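Long-range contact in Cry23AA1 (Bacillus thuringiensis, PDB 4RHZ), which is probably an insecticidal, pore-forming toxin of the aerolysin family that acts as one partner of a binary complex with Cry37Aa1 and binds zinc: residues D28-F42 and N160-L173. Numbering follows the deposited sequence.
Sequences DPSFKVFNESVTPQF and NVPVNVECDMSGTL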
# COMPACT_ATOMS: atom_id res chain seq x y z
N ASP A 28 -31.70 17.67 -25.18
CA ASP A 28 -32.46 17.11 -26.28
C ASP A 28 -32.58 15.59 -26.06
O ASP A 28 -31.64 14.96 -25.57
CB ASP A 28 -31.77 17.42 -27.61
CG ASP A 28 -32.55 16.90 -28.81
OD1 ASP A 28 -33.62 17.44 -29.13
OD2 ASP A 28 -32.08 15.95 -29.45
N PRO A 29 -33.73 14.99 -26.43
CA PRO A 29 -33.79 13.53 -26.33
C PRO A 29 -32.64 12.82 -27.09
O PRO A 29 -32.39 11.66 -26.83
CB PRO A 29 -35.16 13.18 -27.00
CG PRO A 29 -36.01 14.53 -26.93
CD PRO A 29 -34.91 15.57 -27.15
N SER A 30 -31.94 13.49 -28.00
CA SER A 30 -30.74 12.86 -28.64
C SER A 30 -29.52 12.81 -27.70
O SER A 30 -28.44 12.33 -28.09
CB SER A 30 -30.27 13.67 -29.87
OG SER A 30 -29.78 14.97 -29.47
N PHE A 31 -29.65 13.42 -26.54
CA PHE A 31 -28.48 13.55 -25.70
C PHE A 31 -28.06 12.22 -25.08
O PHE A 31 -28.86 11.55 -24.44
CB PHE A 31 -28.65 14.56 -24.61
CG PHE A 31 -27.37 14.92 -24.01
CD1 PHE A 31 -26.61 15.90 -24.58
CD2 PHE A 31 -26.88 14.20 -22.90
CE1 PHE A 31 -25.38 16.25 -24.03
CE2 PHE A 31 -25.66 14.52 -22.36
CZ PHE A 31 -24.90 15.57 -22.93
N LYS A 32 -26.81 11.84 -25.31
CA LYS A 32 -26.35 10.63 -24.64
C LYS A 32 -24.95 10.66 -23.98
O LYS A 32 -24.00 11.32 -24.44
CB LYS A 32 -26.64 9.34 -25.47
CG LYS A 32 -26.11 9.35 -26.90
CD LYS A 32 -26.34 7.97 -27.65
CE LYS A 32 -25.31 7.76 -28.80
NZ LYS A 32 -24.68 6.37 -28.78
N VAL A 33 -24.88 9.95 -22.86
CA VAL A 33 -23.60 9.65 -22.22
C VAL A 33 -23.27 8.16 -22.40
O VAL A 33 -24.09 7.31 -22.21
CB VAL A 33 -23.66 9.99 -20.74
CG1 VAL A 33 -22.26 9.71 -20.05
CG2 VAL A 33 -24.12 11.44 -20.54
N PHE A 34 -22.05 7.84 -22.77
CA PHE A 34 -21.70 6.43 -22.95
C PHE A 34 -20.17 6.24 -22.88
O PHE A 34 -19.39 7.25 -22.70
CB PHE A 34 -22.25 5.92 -24.32
CG PHE A 34 -21.76 6.73 -25.51
CD1 PHE A 34 -20.72 6.25 -26.31
CD2 PHE A 34 -22.31 8.00 -25.81
CE1 PHE A 34 -20.28 7.01 -27.44
CE2 PHE A 34 -21.86 8.76 -26.91
CZ PHE A 34 -20.84 8.28 -27.72
N ASN A 35 -19.74 4.97 -23.04
CA ASN A 35 -18.35 4.54 -22.84
C ASN A 35 -17.82 5.09 -21.53
O ASN A 35 -16.74 5.69 -21.50
CB ASN A 35 -17.42 5.07 -23.96
CG ASN A 35 -17.76 4.50 -25.33
OD1 ASN A 35 -18.43 3.46 -25.42
ND2 ASN A 35 -17.35 5.20 -26.39
N GLU A 36 -18.60 4.98 -20.47
CA GLU A 36 -18.10 5.32 -19.12
C GLU A 36 -16.97 4.36 -18.77
O GLU A 36 -17.02 3.15 -19.07
CB GLU A 36 -19.19 5.16 -18.07
CG GLU A 36 -20.32 6.16 -18.19
CD GLU A 36 -21.55 5.59 -18.84
OE1 GLU A 36 -21.44 4.87 -19.86
OE2 GLU A 36 -22.64 5.82 -18.28
N SER A 37 -15.94 4.89 -18.14
CA SER A 37 -14.76 4.12 -17.91
C SER A 37 -13.94 4.76 -16.82
O SER A 37 -13.46 5.88 -16.99
CB SER A 37 -13.95 4.07 -19.20
OG SER A 37 -12.71 3.40 -18.98
N VAL A 38 -13.80 4.05 -15.70
CA VAL A 38 -12.84 4.47 -14.69
C VAL A 38 -11.61 3.52 -14.77
O VAL A 38 -11.75 2.30 -14.64
CB VAL A 38 -13.47 4.44 -13.29
CG1 VAL A 38 -12.39 4.62 -12.20
CG2 VAL A 38 -14.62 5.49 -13.17
N THR A 39 -10.45 4.07 -15.05
CA THR A 39 -9.26 3.28 -15.16
C THR A 39 -8.11 3.81 -14.28
O THR A 39 -7.85 5.01 -14.22
CB THR A 39 -8.79 3.09 -16.63
OG1 THR A 39 -8.51 4.36 -17.18
CG2 THR A 39 -9.84 2.34 -17.52
N PRO A 40 -7.43 2.89 -13.57
CA PRO A 40 -6.29 3.15 -12.68
C PRO A 40 -5.15 3.63 -13.52
O PRO A 40 -4.97 3.10 -14.57
CB PRO A 40 -5.98 1.76 -12.10
CG PRO A 40 -6.44 0.80 -13.19
CD PRO A 40 -7.72 1.45 -13.67
N GLN A 41 -4.40 4.62 -13.08
CA GLN A 41 -3.29 5.11 -13.86
C GLN A 41 -2.11 4.10 -13.93
O GLN A 41 -1.34 4.14 -14.88
CB GLN A 41 -2.83 6.48 -13.36
CG GLN A 41 -3.82 7.54 -13.85
CD GLN A 41 -3.44 8.98 -13.55
OE1 GLN A 41 -2.37 9.28 -12.97
NE2 GLN A 41 -4.34 9.90 -13.94
N PHE A 42 -1.98 3.25 -12.89
CA PHE A 42 -1.04 2.14 -12.85
C PHE A 42 -1.71 1.07 -12.04
O PHE A 42 -2.72 1.28 -11.38
CB PHE A 42 0.32 2.55 -12.25
CG PHE A 42 0.24 3.22 -10.88
CD1 PHE A 42 0.07 2.45 -9.72
CD2 PHE A 42 0.34 4.59 -10.75
CE1 PHE A 42 -0.01 3.04 -8.45
CE2 PHE A 42 0.27 5.21 -9.50
CZ PHE A 42 0.07 4.42 -8.33
N ASN A 160 -2.30 4.11 -2.92
CA ASN A 160 -3.01 5.34 -3.27
C ASN A 160 -2.92 5.50 -4.78
O ASN A 160 -1.86 5.88 -5.30
CB ASN A 160 -2.40 6.54 -2.57
CG ASN A 160 -3.29 7.83 -2.71
OD1 ASN A 160 -4.23 7.91 -3.54
ND2 ASN A 160 -2.98 8.84 -1.89
N VAL A 161 -3.99 5.17 -5.50
CA VAL A 161 -3.88 5.13 -6.97
C VAL A 161 -4.77 6.17 -7.66
O VAL A 161 -5.97 6.16 -7.46
CB VAL A 161 -4.22 3.77 -7.51
CG1 VAL A 161 -3.94 3.68 -9.00
CG2 VAL A 161 -3.45 2.62 -6.76
N PRO A 162 -4.18 7.10 -8.45
CA PRO A 162 -5.02 8.00 -9.24
C PRO A 162 -5.79 7.21 -10.28
O PRO A 162 -5.27 6.24 -10.86
CB PRO A 162 -4.02 8.94 -9.93
CG PRO A 162 -2.74 8.88 -9.08
CD PRO A 162 -2.75 7.48 -8.51
N VAL A 163 -7.07 7.55 -10.46
CA VAL A 163 -7.80 6.94 -11.58
C VAL A 163 -8.28 8.04 -12.55
O VAL A 163 -8.46 9.24 -12.16
CB VAL A 163 -8.97 6.04 -11.11
CG1 VAL A 163 -8.51 5.02 -10.06
CG2 VAL A 163 -10.12 6.88 -10.53
N ASN A 164 -8.43 7.62 -13.80
CA ASN A 164 -9.05 8.39 -14.84
C ASN A 164 -10.55 8.14 -14.80
O ASN A 164 -10.98 6.99 -14.79
CB ASN A 164 -8.54 7.92 -16.18
CG ASN A 164 -7.05 8.12 -16.31
OD1 ASN A 164 -6.50 9.17 -15.93
ND2 ASN A 164 -6.38 7.08 -16.79
N VAL A 165 -11.32 9.22 -14.79
CA VAL A 165 -12.80 9.18 -14.75
C VAL A 165 -13.31 9.81 -16.09
O VAL A 165 -13.26 11.02 -16.27
CB VAL A 165 -13.30 9.97 -13.52
CG1 VAL A 165 -14.81 10.00 -13.44
CG2 VAL A 165 -12.71 9.41 -12.20
N GLU A 166 -13.76 8.99 -17.01
CA GLU A 166 -13.92 9.35 -18.40
C GLU A 166 -15.25 8.91 -18.94
O GLU A 166 -15.79 7.87 -18.52
CB GLU A 166 -12.84 8.68 -19.25
CG GLU A 166 -11.50 9.34 -19.03
CD GLU A 166 -10.45 8.73 -19.95
OE1 GLU A 166 -10.09 9.39 -20.93
OE2 GLU A 166 -10.04 7.58 -19.74
N CYS A 167 -15.77 9.70 -19.88
CA CYS A 167 -16.91 9.25 -20.73
C CYS A 167 -17.00 10.06 -22.04
O CYS A 167 -16.31 11.07 -22.20
CB CYS A 167 -18.24 9.27 -20.01
SG CYS A 167 -18.62 10.93 -19.44
N ASP A 168 -17.86 9.59 -22.94
CA ASP A 168 -18.22 10.30 -24.19
C ASP A 168 -19.63 10.82 -24.09
O ASP A 168 -20.48 10.29 -23.38
CB ASP A 168 -18.18 9.34 -25.39
CG ASP A 168 -16.76 8.91 -25.75
OD1 ASP A 168 -15.82 9.70 -25.51
OD2 ASP A 168 -16.61 7.80 -26.32
N MET A 169 -19.89 11.86 -24.86
CA MET A 169 -21.19 12.50 -24.86
C MET A 169 -21.46 12.91 -26.31
O MET A 169 -20.54 13.37 -27.02
CB MET A 169 -21.13 13.73 -23.97
CG MET A 169 -21.30 13.40 -22.52
SD MET A 169 -21.28 14.88 -21.47
CE MET A 169 -20.69 14.18 -19.91
N SER A 170 -22.69 12.70 -26.75
CA SER A 170 -23.13 13.19 -28.05
C SER A 170 -24.53 13.74 -27.86
O SER A 170 -25.23 13.40 -26.86
CB SER A 170 -23.17 12.07 -29.08
OG SER A 170 -24.12 11.14 -28.63
N GLY A 171 -24.94 14.60 -28.81
CA GLY A 171 -26.24 15.24 -28.71
C GLY A 171 -26.22 16.69 -28.31
O GLY A 171 -25.16 17.27 -28.17
N THR A 172 -27.41 17.29 -28.11
CA THR A 172 -27.46 18.73 -27.99
C THR A 172 -28.34 19.13 -26.85
O THR A 172 -29.09 18.31 -26.31
CB THR A 172 -28.11 19.34 -29.26
OG1 THR A 172 -29.43 18.79 -29.42
CG2 THR A 172 -27.28 19.09 -30.51
N LEU A 173 -28.24 20.40 -26.47
CA LEU A 173 -29.22 21.03 -25.61
C LEU A 173 -29.98 22.04 -26.47
O LEU A 173 -29.40 22.72 -27.35
CB LEU A 173 -28.56 21.77 -24.42
CG LEU A 173 -28.00 20.79 -23.38
CD1 LEU A 173 -26.57 20.35 -23.84
CD2 LEU A 173 -28.02 21.42 -21.98
O HOH W 1 -10.62 5.70 -18.02
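Lys-32 and Ser-170 open an antiparallel ladder that runs to Pro-40 and Val-163, joining strand 32-40 to strand 146-179 in the long beta-sheet of the aerolysin-family fold; strand 211-235 bonds to the other edge of 160-170. Backbone bonds pair Lys-32 with Ser-170, Phe-34 with Asp-168, Ser-37 with Glu-166 and Thr-39 with Asn-164; a beta bulge at Asn-35 and Glu-36 shifts the register by one. Gln-41 N to Pro-162 O adds one bond. At the other end, Asp-28 N reaches Thr-172 O (2.9 Å), and Asp-28 OD2 takes Ser-30 N in an Asx turn.

Side-chain polar bonds line one face. Asn-35, its CB toward the other strand, binds Asp-168 OD2 through ND2 (2.7 Å) on the anti side, amide and carboxylate planes 72° apart. Gln-41 NE2 donates to Asn-164 OD1 (3.0 Å) from above the carbonyl plane. A water lies within hydrogen-bonding distance of Ser-37 O, Thr-39 OG1 and Glu-166 OE2.

Asp-168 CB makes a CH-pi contact over the Phe-34 ring, 3.8 Å from its centroid, CG of Phe-34 being set between backbone N and carbonyl carbon (chi1 57°); Lys-32 NZ lies above the opposite face, offset toward the rim. Val-161 CG1 makes another over Phe-42, and Met-169 SD a Met-aromatic contact at the Phe-31 edge.

On the other face Val-38 CG1 packs on Val-163 CG2 (3.6 Å) and Val-33 on Met-169. The pairing is thus amphipathic: a largely polar surface, where Asp-168 and Glu-166 share His-212, backs an apolar one whose Pro-40, Val-161 and Val-163 meet Phe-101 and Phe-103, and Val-38 and Val-165 Tyr-120.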